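Local coordinates for PnpC (Pseudomonas putida, PDB 3N9T), which probably catalyses the intradiol ring cleavage of hydroxyquinol with a ferric ion, and carries phospholipid bound among its N-terminal helices, at residues Val192-Pro197 and His218-Ile223; Pro107-Gly112 and Asp150-Ala155; Met159-Asp164 and Asn171-Tyr176; Leu77-Asp80 and Val84-Leu87. All blocks are in the same frame, centred on the assembly; numbering follows the deposited sequence.

Contact 1 of 4, residues Val192-Pro197 and His218-Ile223; sequences VCYPIP and HLHFMI. With FE (Fe (III) ion), chain D.
Tyr-194 OH and the NE2 atoms of His-218 and His-220 converge on one iron(III) ion. The phenol oxygen sits 2.2 Å from the metal, whereas His-218 NE2 comes to 2.0 Å and His-220 NE2 to 1.9 Å. Measured at the iron, Tyr-194 OH and His-220 NE2 stand almost opposite each other, at about 171°. His-218 enters nearly at right angles to that line, which is why its NE2 lies only 2.9 Å from Tyr-194 OH; the closeness comes from the shared metal and is not a hydrogen bond. Tyr-160 adds a second phenol oxygen, and water 2 lies 2.1 Å from the iron.

The Tyr-194 and His-218 rings meet rim to rim with their planes at 49°, neither lying over the face of the other, and the tyrosine oxygen reaches the histidine near its ring plane. In both residues CG is wedged between the backbone N and carbonyl carbon (chi1 60° in Tyr-194), which turns the two rings inward from neighbouring strands. The ND1 of His-218 is hydrogen-bonded to Pro-216 O, fixing the rotation of the imidazole and keeping NE2 for the iron. Further from the metal, water 1 joins the backbones: it is 2.8 Å from Val-192 O and accepts from His-218 N.

Two tyrosines and two histidines form the ligand set known from intradiol dioxygenases. Tyrosine oxygens are hard donors, consistent with stabilising iron(III), the state in which intradiol enzymes work.

Contact 2 of 4, residues Pro107-Gly112 and Asp150-Ala155; sequences PFFIEG and DVWQTA
The ring of Phe-109 and the indole of Trp-152 form an edge-to-face aromatic pair, by which the loop preceding strand 129-138 is laid over strand 148-152 of the dioxygenase beta-sheet. The edge of the phenylalanine points at the six-membered ring, with centroids 5.0 Å apart and planes at 65°. Its CD1 does the touching, 3.6 Å from Trp-152 CZ3 and toward the rim of the face. Phe-109 CG is anti to its own N (chi1 175°), which carries the ring out along the benzo half of the indole.

A CH-pi contact adds to this: Phe-109 CA stands over the five-membered ring, 4.1 Å from its centroid and 20° off the normal. Backbone and ring of one residue thus cover the length of the same indole face. On the opposite face lies the iron ligand His-220, stacked on Trp-152, so the tryptophan is a second-shell residue sandwiched between loop and metal site. A leucine in place of Trp-152 would probably leave His-220 without its stacking partner and open a gap beneath Phe-109.

Apolar contacts finish the interface. Phe-109 CE1 rests 4.0 Å from Asp-150 CB, while the carboxylate of that residue is engaged in a salt bridge with Arg-175. Phe-108 contributes mainly its CB, 4.1 Å from Trp-152 CD1; its ring leads away to stack on Tyr-160, another ligand of the iron. The carbonyl oxygen of Phe-108, hydrogen-bonded to Arg-173 NH1, approaches the pyrrole side of the indole obliquely, 3.6 Å from Trp-152 CD1.

Contact 3 of 4, residues Met159-Asp164 and Asn171-Tyr176; sequences MYSGQD and NLRGRY. With FE (Fe (III) ion), chain D.
Ser-161 is gripped by Arg-173, whose guanidinium comes side-on with two nitrogens. NH2 reaches Ser-161 O at 2.5 Å, with the acceptor in the guanidinium plane; NE gives a hydrogen bond to Ser-161 OG at 3.2 Å and a weak one to the carbonyl. The arginine chain is extended from CG to NE, which brings the NE/NH2 edge of the group to the serine. Ser-161 OG donates a hydrogen bond to Asn-171 O, 2.8 Å away, in the carbonyl plane on a lone pair. Water 3 joins this packed part, accepting from Ser-161 N and donating to Asn-171 O. Arg-173 NH2 also packs 3.3 Å from Tyr-160 CB. NH1 bonds to Phe-108 O, so the buried guanidinium has carbonyl partners on both terminal nitrogens, while its side chain packs on Trp-152.

The other side is looser, for there the loop passes through Gly-162 and Gln-163, both exposed. Gln-163 nevertheless turns its amide back, OE1 taking the proton of Tyr-160 N at 2.7 Å with an N-H...O angle of 159°.

Between these two grips stands Tyr-160, its OH 2.0 Å from the iron: a loop pinned to the start of strand 173-177 presents one tyrosine of the two-tyrosine, two-histidine site of intradiol dioxygenases.

Contact 4 of 4, residues Leu77-Asp80 and Val84-Leu87; sequences LLSD and VSML. With HGX (1-heptadecanoyl-2-tridecanoyl-3-glycerol-phosphonyl choline), chain B.
The backbone carbonyl of Ser-79, near the end of helix 74-81, takes the amide proton of Val-84 at 2.9 Å and, more weakly, that of Ser-85, so that helix 84-91 begins directly off the preceding one. Among the side chains a relay of hydroxyls spans the junction. Ser-79 OG donates to Ser-85 OG at 2.6 Å, and Ser-85 OG donates in turn across another 2.6 Å to Asp-80 OD1, which receives it on its anti lone pair. Ser-85 OG stands anti to its carbonyl carbon (chi1 -50°), which aims it back at the first helix.

This tight link between two consecutive helices belongs to the N-terminal helical region where the two subunits meet: Trp-53 NE1 of the second subunit is hydrogen-bonded to Ser-79 OG. An alanine at Ser-85 would probably leave Ser-79 OG without its acceptor and Asp-80 without this donor, setting its carboxylate free to turn.

Val-84 CB lies 3.5 Å from Ser-79 OG, on the side away from Asp-80. Water 4 links Asp-80 O to Met-86 N. The phospholipid tail crosses beside the first helix, its C39 being 3.7 Å from Leu-78 CD2 and its terminal C48 3.8 Å from Ser-79 CB.

Overall arrangement
Contacts 1, 2 and 3 build the iron site from one sheet. Contacts 1 and 3 supply its four protein ligands, their centres 11 Å apart, and share water 2. Contact 2 is the second shell between them: its centre lies 9 Å from that of contact 1 and 5 Å from that of contact 3, and strand 148-152 is flanked by 214-224 and 173-177. Val-151 N lies 2.9 Å from Gly-174 O, tying contact 2 to contact 3. Contact 4 belongs to the helical, lipid-binding part, its centre 15 Å from that of contact 1; the two nevertheless touch, Ile-196 CD1 being 3.6 Å from Leu-77 CD1.

Contact 1 of 4, residues Val192-Pro197 and His218-Ile223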
# COMPACT_ATOMS: atom_id res chain seq x y z
N VAL A 192 -23.77 19.39 -11.42
CA VAL A 192 -23.56 19.84 -10.03
C VAL A 192 -22.39 19.07 -9.34
O VAL A 192 -22.08 17.92 -9.69
CB VAL A 192 -24.88 19.76 -9.19
CG1 VAL A 192 -26.10 20.39 -9.98
CG2 VAL A 192 -25.25 18.32 -8.91
N CYS A 193 -21.70 19.76 -8.41
CA CYS A 193 -20.63 19.12 -7.60
C CYS A 193 -21.23 18.00 -6.72
O CYS A 193 -22.43 18.02 -6.39
CB CYS A 193 -19.87 20.18 -6.79
SG CYS A 193 -20.90 21.16 -5.70
N TYR A 194 -20.43 17.01 -6.35
CA TYR A 194 -20.94 15.90 -5.55
C TYR A 194 -19.74 15.34 -4.76
O TYR A 194 -18.61 15.55 -5.21
CB TYR A 194 -21.58 14.83 -6.46
CG TYR A 194 -20.61 14.21 -7.48
CD1 TYR A 194 -20.54 14.70 -8.78
CD2 TYR A 194 -19.83 13.11 -7.16
CE1 TYR A 194 -19.71 14.13 -9.73
CE2 TYR A 194 -18.97 12.53 -8.11
CZ TYR A 194 -18.90 13.04 -9.41
OH TYR A 194 -18.07 12.49 -10.42
N PRO A 195 -19.97 14.71 -3.56
CA PRO A 195 -18.84 14.23 -2.77
C PRO A 195 -18.51 12.78 -3.13
O PRO A 195 -19.38 12.03 -3.58
CB PRO A 195 -19.38 14.29 -1.31
CG PRO A 195 -20.86 13.81 -1.50
CD PRO A 195 -21.27 14.48 -2.83
N ILE A 196 -17.26 12.40 -2.94
CA ILE A 196 -16.88 11.01 -3.11
C ILE A 196 -17.26 10.22 -1.84
O ILE A 196 -17.44 10.82 -0.78
CB ILE A 196 -15.39 10.89 -3.39
CG1 ILE A 196 -14.61 11.35 -2.15
CG2 ILE A 196 -14.95 11.71 -4.65
CD1 ILE A 196 -13.19 10.65 -2.12
N PRO A 197 -17.26 8.87 -1.91
CA PRO A 197 -17.66 8.12 -0.68
C PRO A 197 -16.72 8.35 0.50
O PRO A 197 -15.48 8.30 0.38
CB PRO A 197 -17.61 6.65 -1.14
CG PRO A 197 -17.56 6.69 -2.68
CD PRO A 197 -17.01 8.00 -3.07
N HIS A 218 -18.80 18.57 -13.22
CA HIS A 218 -18.17 18.23 -14.50
C HIS A 218 -19.03 17.41 -15.40
O HIS A 218 -19.92 16.70 -14.93
CB HIS A 218 -16.86 17.47 -14.31
CG HIS A 218 -16.99 16.23 -13.45
ND1 HIS A 218 -16.96 16.27 -12.08
CD2 HIS A 218 -17.12 14.92 -13.79
CE1 HIS A 218 -17.09 15.03 -11.60
NE2 HIS A 218 -17.20 14.19 -12.62
N LEU A 219 -18.62 17.39 -16.68
CA LEU A 219 -19.24 16.51 -17.66
C LEU A 219 -18.10 15.60 -18.18
O LEU A 219 -17.03 16.12 -18.51
CB LEU A 219 -19.87 17.37 -18.78
CG LEU A 219 -20.59 16.69 -19.97
CD1 LEU A 219 -21.72 15.68 -19.52
CD2 LEU A 219 -21.17 17.77 -20.89
N HIS A 220 -18.35 14.29 -18.25
CA HIS A 220 -17.33 13.31 -18.69
C HIS A 220 -17.45 13.16 -20.17
O HIS A 220 -18.54 13.16 -20.68
CB HIS A 220 -17.55 11.93 -18.09
CG HIS A 220 -17.31 11.84 -16.59
ND1 HIS A 220 -16.05 11.63 -16.07
CD2 HIS A 220 -18.15 11.94 -15.53
CE1 HIS A 220 -16.12 11.60 -14.74
NE2 HIS A 220 -17.39 11.79 -14.38
N PHE A 221 -16.32 13.17 -20.89
CA PHE A 221 -16.30 12.85 -22.35
C PHE A 221 -15.32 11.71 -22.68
O PHE A 221 -14.15 11.73 -22.19
CB PHE A 221 -15.82 14.04 -23.17
CG PHE A 221 -16.82 15.15 -23.29
CD1 PHE A 221 -17.03 16.03 -22.20
CD2 PHE A 221 -17.57 15.31 -24.46
CE1 PHE A 221 -17.95 17.06 -22.30
CE2 PHE A 221 -18.50 16.39 -24.58
CZ PHE A 221 -18.71 17.23 -23.48
N MET A 222 -15.77 10.78 -23.53
CA MET A 222 -14.87 9.90 -24.25
C MET A 222 -15.14 10.09 -25.74
O MET A 222 -16.26 9.85 -26.19
CB MET A 222 -15.11 8.43 -23.86
CG MET A 222 -14.16 7.42 -24.70
SD MET A 222 -14.46 5.77 -24.13
CE MET A 222 -12.98 5.37 -23.37
N ILE A 223 -14.15 10.53 -26.49
CA ILE A 223 -14.32 10.87 -27.90
C ILE A 223 -13.45 9.94 -28.73
O ILE A 223 -12.27 9.77 -28.42
CB ILE A 223 -13.91 12.34 -28.13
CG1 ILE A 223 -14.65 13.22 -27.12
CG2 ILE A 223 -14.20 12.81 -29.59
CD1 ILE A 223 -14.46 14.65 -27.27
FE FE D . -17.69 12.28 -12.54
O HOH W 1 -20.45 16.91 -11.67
O HOH W 2 -16.51 10.55 -12.18

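Contact 2 of 4, residues Pro107-Gly112 and Asp150-Ala155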
# COMPACT_ATOMS: atom_id res chain seq x y z
N PRO A 107 -15.13 5.84 -12.20
CA PRO A 107 -15.67 4.48 -12.17
C PRO A 107 -17.04 4.39 -12.86
O PRO A 107 -17.63 3.30 -12.90
CB PRO A 107 -15.85 4.24 -10.67
CG PRO A 107 -16.26 5.59 -10.15
CD PRO A 107 -15.58 6.64 -11.05
N PHE A 108 -17.52 5.52 -13.43
CA PHE A 108 -18.92 5.63 -13.76
C PHE A 108 -19.38 5.48 -15.23
O PHE A 108 -20.58 5.68 -15.53
CB PHE A 108 -19.45 6.91 -13.16
CG PHE A 108 -19.46 6.89 -11.66
CD1 PHE A 108 -20.07 5.82 -10.96
CD2 PHE A 108 -18.87 7.95 -10.93
CE1 PHE A 108 -20.10 5.81 -9.56
CE2 PHE A 108 -18.92 7.97 -9.50
CZ PHE A 108 -19.51 6.90 -8.82
N PHE A 109 -18.48 5.13 -16.13
CA PHE A 109 -18.89 4.96 -17.52
C PHE A 109 -19.77 3.70 -17.66
O PHE A 109 -19.48 2.65 -17.05
CB PHE A 109 -17.69 4.88 -18.47
CG PHE A 109 -18.11 4.57 -19.87
CD1 PHE A 109 -18.77 5.56 -20.65
CD2 PHE A 109 -17.91 3.30 -20.42
CE1 PHE A 109 -19.22 5.28 -21.95
CE2 PHE A 109 -18.36 3.02 -21.75
CZ PHE A 109 -19.01 4.03 -22.50
N ILE A 110 -20.84 3.79 -18.45
CA ILE A 110 -21.63 2.59 -18.76
C ILE A 110 -21.71 2.41 -20.28
O ILE A 110 -22.02 3.38 -20.99
CB ILE A 110 -23.05 2.62 -18.12
CG1 ILE A 110 -22.96 2.72 -16.60
CG2 ILE A 110 -23.85 1.33 -18.48
CD1 ILE A 110 -24.31 3.00 -15.93
N GLU A 111 -21.38 1.20 -20.74
CA GLU A 111 -21.72 0.71 -22.10
C GLU A 111 -23.19 0.68 -22.53
O GLU A 111 -24.14 0.49 -21.73
CB GLU A 111 -21.18 -0.72 -22.30
CG GLU A 111 -19.72 -0.85 -22.07
CD GLU A 111 -18.95 -0.67 -23.34
OE1 GLU A 111 -19.36 0.15 -24.20
OE2 GLU A 111 -17.93 -1.39 -23.49
N GLY A 112 -23.34 0.80 -23.85
CA GLY A 112 -24.62 0.62 -24.51
C GLY A 112 -25.65 1.70 -24.27
O GLY A 112 -26.85 1.41 -24.25
N ASP A 150 -19.02 10.04 -26.26
CA ASP A 150 -19.81 9.38 -25.19
C ASP A 150 -19.74 10.29 -24.02
O ASP A 150 -18.62 10.62 -23.57
CB ASP A 150 -19.16 8.04 -24.78
CG ASP A 150 -19.36 6.94 -25.84
OD1 ASP A 150 -20.50 6.74 -26.28
OD2 ASP A 150 -18.36 6.31 -26.24
N VAL A 151 -20.89 10.69 -23.48
CA VAL A 151 -20.88 11.68 -22.37
C VAL A 151 -21.71 11.16 -21.23
O VAL A 151 -22.68 10.45 -21.46
CB VAL A 151 -21.41 13.07 -22.81
CG1 VAL A 151 -20.55 13.56 -23.94
CG2 VAL A 151 -22.90 13.00 -23.30
N TRP A 152 -21.35 11.54 -20.01
CA TRP A 152 -22.12 11.15 -18.83
C TRP A 152 -21.85 12.19 -17.70
O TRP A 152 -20.77 12.85 -17.64
CB TRP A 152 -21.84 9.67 -18.45
CG TRP A 152 -20.45 9.30 -17.95
CD1 TRP A 152 -20.05 9.08 -16.62
CD2 TRP A 152 -19.24 9.14 -18.76
NE1 TRP A 152 -18.67 8.75 -16.60
CE2 TRP A 152 -18.18 8.77 -17.88
CE3 TRP A 152 -18.98 9.23 -20.15
CZ2 TRP A 152 -16.84 8.58 -18.34
CZ3 TRP A 152 -17.68 9.02 -20.61
CH2 TRP A 152 -16.61 8.72 -19.69
N GLN A 153 -22.83 12.36 -16.83
CA GLN A 153 -22.74 13.32 -15.73
C GLN A 153 -23.71 12.89 -14.62
O GLN A 153 -24.65 12.10 -14.87
CB GLN A 153 -23.14 14.71 -16.22
CG GLN A 153 -24.55 14.89 -16.67
CD GLN A 153 -24.88 16.37 -16.97
OE1 GLN A 153 -24.66 16.83 -18.07
NE2 GLN A 153 -25.36 17.12 -15.96
N THR A 154 -23.50 13.41 -13.41
CA THR A 154 -24.41 13.09 -12.29
C THR A 154 -25.70 13.84 -12.44
O THR A 154 -25.76 14.84 -13.16
CB THR A 154 -23.88 13.54 -10.93
OG1 THR A 154 -23.45 14.90 -11.04
CG2 THR A 154 -22.78 12.68 -10.45
N ALA A 155 -26.74 13.33 -11.77
CA ALA A 155 -27.99 14.10 -11.66
C ALA A 155 -27.80 15.17 -10.56
O ALA A 155 -26.72 15.24 -9.95
CB ALA A 155 -29.12 13.15 -11.31

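Contact 3 of 4, residues Met159-Asp164 and Asn171-Tyr176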
# COMPACT_ATOMS: atom_id res chain seq x y z
N MET A 159 -25.78 11.69 -8.07
CA MET A 159 -25.58 10.30 -8.50
C MET A 159 -25.63 10.13 -10.03
O MET A 159 -26.39 10.81 -10.68
CB MET A 159 -26.61 9.37 -7.86
CG MET A 159 -26.08 8.70 -6.59
SD MET A 159 -27.38 7.90 -5.63
CE MET A 159 -28.21 9.33 -4.92
N TYR A 160 -24.80 9.23 -10.56
CA TYR A 160 -24.92 8.80 -11.96
C TYR A 160 -26.05 7.75 -12.08
O TYR A 160 -26.24 6.95 -11.16
CB TYR A 160 -23.62 8.21 -12.46
CG TYR A 160 -22.54 9.27 -12.50
CD1 TYR A 160 -22.26 9.95 -13.68
CD2 TYR A 160 -21.83 9.62 -11.34
CE1 TYR A 160 -21.26 10.95 -13.72
CE2 TYR A 160 -20.84 10.64 -11.36
CZ TYR A 160 -20.58 11.30 -12.55
OH TYR A 160 -19.65 12.32 -12.59
N SER A 161 -26.80 7.76 -13.18
CA SER A 161 -27.74 6.67 -13.46
C SER A 161 -26.83 5.49 -13.78
O SER A 161 -25.66 5.69 -14.09
CB SER A 161 -28.61 7.03 -14.70
OG SER A 161 -27.84 7.17 -15.89
N GLY A 162 -27.25 4.25 -13.58
CA GLY A 162 -27.94 3.84 -12.43
C GLY A 162 -26.83 3.26 -11.56
O GLY A 162 -26.90 2.10 -11.14
N GLN A 163 -25.75 4.05 -11.35
CA GLN A 163 -25.02 3.98 -10.08
C GLN A 163 -26.20 4.08 -9.11
O GLN A 163 -26.30 3.32 -8.15
CB GLN A 163 -24.06 5.16 -9.89
CG GLN A 163 -23.95 5.57 -8.40
CD GLN A 163 -23.09 6.82 -8.12
OE1 GLN A 163 -23.30 7.92 -8.67
NE2 GLN A 163 -22.15 6.64 -7.20
N ASP A 164 -27.08 5.05 -9.42
CA ASP A 164 -28.38 5.25 -8.83
C ASP A 164 -29.47 4.51 -9.67
O ASP A 164 -30.11 5.12 -10.59
CB ASP A 164 -28.69 6.74 -8.79
CG ASP A 164 -30.10 7.02 -8.36
OD1 ASP A 164 -30.80 6.02 -8.03
OD2 ASP A 164 -30.52 8.22 -8.35
N ASN A 171 -30.45 8.16 -18.51
CA ASN A 171 -30.51 9.51 -18.04
C ASN A 171 -29.11 10.12 -17.98
O ASN A 171 -28.20 9.51 -17.45
CB ASN A 171 -31.07 9.54 -16.64
CG ASN A 171 -31.33 10.93 -16.16
OD1 ASN A 171 -31.88 11.77 -16.88
ND2 ASN A 171 -30.99 11.17 -14.90
N LEU A 172 -28.98 11.31 -18.52
CA LEU A 172 -27.72 12.08 -18.47
C LEU A 172 -26.57 11.25 -18.95
O LEU A 172 -25.42 11.45 -18.52
CB LEU A 172 -27.50 12.62 -17.03
CG LEU A 172 -28.53 13.72 -16.64
CD1 LEU A 172 -28.43 14.03 -15.16
CD2 LEU A 172 -28.46 15.03 -17.46
N ARG A 173 -26.87 10.33 -19.88
CA ARG A 173 -25.82 9.66 -20.68
C ARG A 173 -26.23 9.67 -22.14
O ARG A 173 -27.44 9.69 -22.47
CB ARG A 173 -25.55 8.22 -20.22
CG ARG A 173 -25.36 8.03 -18.73
CD ARG A 173 -25.30 6.54 -18.35
NE ARG A 173 -24.94 6.46 -16.93
CZ ARG A 173 -23.69 6.42 -16.48
NH1 ARG A 173 -22.66 6.47 -17.34
NH2 ARG A 173 -23.47 6.38 -15.16
N GLY A 174 -25.24 9.74 -23.02
CA GLY A 174 -25.55 9.60 -24.46
C GLY A 174 -24.32 9.46 -25.31
O GLY A 174 -23.23 9.90 -24.92
N ARG A 175 -24.52 8.97 -26.54
CA ARG A 175 -23.45 8.93 -27.53
C ARG A 175 -23.86 9.87 -28.64
O ARG A 175 -24.79 9.58 -29.39
CB ARG A 175 -23.34 7.50 -28.10
CG ARG A 175 -22.52 7.49 -29.35
CD ARG A 175 -22.04 6.08 -29.66
NE ARG A 175 -20.85 5.71 -28.88
CZ ARG A 175 -20.03 4.75 -29.26
NH1 ARG A 175 -20.30 4.11 -30.39
NH2 ARG A 175 -18.94 4.45 -28.56
N TYR A 176 -23.18 11.00 -28.72
CA TYR A 176 -23.43 12.03 -29.75
C TYR A 176 -22.35 12.00 -30.85
O TYR A 176 -21.32 11.28 -30.72
CB TYR A 176 -23.37 13.40 -29.03
CG TYR A 176 -24.53 13.66 -28.08
CD1 TYR A 176 -24.55 13.12 -26.79
CD2 TYR A 176 -25.60 14.45 -28.49
CE1 TYR A 176 -25.62 13.36 -25.90
CE2 TYR A 176 -26.69 14.71 -27.62
CZ TYR A 176 -26.67 14.18 -26.35
OH TYR A 176 -27.66 14.49 -25.51
FE FE D . -17.69 12.28 -12.54
O HOH W 3 -25.84 9.66 -15.42
O HOH W 2 -16.51 10.55 -12.18

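Contact 4 of 4, residues Leu77-Asp80 and Val84-Leu87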
# COMPACT_ATOMS: atom_id res chain seq x y z
N LEU A 77 -10.17 4.35 -4.91
CA LEU A 77 -10.49 5.62 -4.27
C LEU A 77 -9.30 6.18 -3.52
O LEU A 77 -9.09 7.38 -3.52
CB LEU A 77 -11.71 5.45 -3.33
CG LEU A 77 -12.32 6.74 -2.86
CD1 LEU A 77 -12.77 7.59 -4.06
CD2 LEU A 77 -13.60 6.28 -2.11
N LEU A 78 -8.51 5.31 -2.85
CA LEU A 78 -7.27 5.78 -2.17
C LEU A 78 -6.25 6.29 -3.17
O LEU A 78 -5.66 7.38 -2.96
CB LEU A 78 -6.66 4.62 -1.33
CG LEU A 78 -5.43 4.89 -0.47
CD1 LEU A 78 -5.70 6.04 0.56
CD2 LEU A 78 -4.98 3.59 0.22
N SER A 79 -6.04 5.51 -4.25
CA SER A 79 -5.18 5.96 -5.40
C SER A 79 -5.64 7.31 -5.92
O SER A 79 -4.81 8.23 -6.12
CB SER A 79 -5.24 4.94 -6.59
OG SER A 79 -4.45 5.42 -7.68
N ASP A 80 -6.97 7.49 -6.03
CA ASP A 80 -7.50 8.76 -6.59
C ASP A 80 -7.21 9.92 -5.65
O ASP A 80 -6.71 10.93 -6.10
CB ASP A 80 -9.01 8.70 -6.79
CG ASP A 80 -9.47 7.68 -7.85
OD1 ASP A 80 -8.72 7.26 -8.74
OD2 ASP A 80 -10.67 7.37 -7.83
N VAL A 84 -2.50 9.54 -7.23
CA VAL A 84 -1.78 8.54 -8.00
C VAL A 84 -2.52 8.25 -9.33
O VAL A 84 -1.88 8.14 -10.35
CB VAL A 84 -1.56 7.26 -7.19
CG1 VAL A 84 -0.93 6.19 -8.10
CG2 VAL A 84 -0.58 7.54 -6.05
N SER A 85 -3.83 8.22 -9.32
CA SER A 85 -4.55 7.85 -10.54
C SER A 85 -4.32 8.93 -11.61
O SER A 85 -4.11 8.61 -12.76
CB SER A 85 -6.03 7.69 -10.25
OG SER A 85 -6.15 6.85 -9.12
N MET A 86 -4.42 10.20 -11.22
CA MET A 86 -4.20 11.30 -12.19
C MET A 86 -2.75 11.38 -12.69
O MET A 86 -2.49 11.66 -13.89
CB MET A 86 -4.69 12.64 -11.62
CG MET A 86 -6.33 12.74 -11.71
SD MET A 86 -6.95 12.89 -13.43
CE MET A 86 -5.91 14.31 -13.94
N LEU A 87 -1.80 11.09 -11.77
CA LEU A 87 -0.38 11.03 -12.16
C LEU A 87 -0.17 9.94 -13.21
O LEU A 87 0.47 10.19 -14.26
CB LEU A 87 0.55 10.80 -10.95
CG LEU A 87 2.03 10.65 -11.33
CD1 LEU A 87 2.51 11.93 -11.93
CD2 LEU A 87 2.86 10.38 -10.12
O11 HGX B . -1.07 9.68 12.98
C11 HGX B . -1.49 8.59 12.75
C12 HGX B . -0.54 7.56 12.22
C13 HGX B . -0.55 7.58 10.71
C14 HGX B . 0.25 6.37 10.32
C15 HGX B . 0.38 6.28 8.85
C16 HGX B . 1.40 5.22 8.54
C17 HGX B . 1.27 4.84 7.09
C18 HGX B . 2.55 4.14 6.69
C19 HGX B . 2.27 3.02 5.72
C20 HGX B . 3.30 1.92 6.01
C21 HGX B . 2.83 0.94 7.09
C22 HGX B . 3.05 -0.55 6.77
C23 HGX B . 3.59 -0.84 5.37
O3 HGX B . -2.88 8.31 13.01
C3 HGX B . -3.79 9.35 13.35
C2 HGX B . -4.81 9.63 12.24
C1 HGX B . -5.86 10.51 12.84
O3P HGX B . -5.27 11.79 13.00
O2 HGX B . -5.49 8.46 11.79
C31 HGX B . -5.40 8.22 10.34
O31 HGX B . -6.39 8.25 9.65
C32 HGX B . -4.18 7.84 9.59
C33 HGX B . -4.72 7.53 8.19
C34 HGX B . -3.78 6.55 7.54
C35 HGX B . -3.39 6.92 6.13
C36 HGX B . -2.56 5.80 5.61
C37 HGX B . -2.66 5.85 4.09
C38 HGX B . -1.62 4.88 3.60
C39 HGX B . -1.97 4.39 2.21
C40 HGX B . -0.80 4.48 1.25
C42 HGX B . 0.08 3.23 1.22
C43 HGX B . 0.08 2.49 -0.13
C44 HGX B . -0.21 3.38 -1.34
C45 HGX B . -1.39 2.82 -2.12
C46 HGX B . -2.20 3.88 -2.90
C47 HGX B . -2.31 3.49 -4.37
C48 HGX B . -3.41 2.45 -4.42
O1 HGX B . -6.95 12.18 14.82
P1 HGX B . -5.53 12.56 14.38
O4 HGX B . -4.34 12.24 15.27
O5 HGX B . -5.51 14.13 13.94
C4 HGX B . -5.79 15.17 14.90
C5 HGX B . -7.08 15.94 14.58
N1 HGX B . -8.35 15.50 15.23
C6 HGX B . -9.20 16.68 15.43
C7 HGX B . -8.16 14.83 16.55
C8 HGX B . -9.06 14.59 14.32
O HOH W 4 -5.88 11.23 -8.70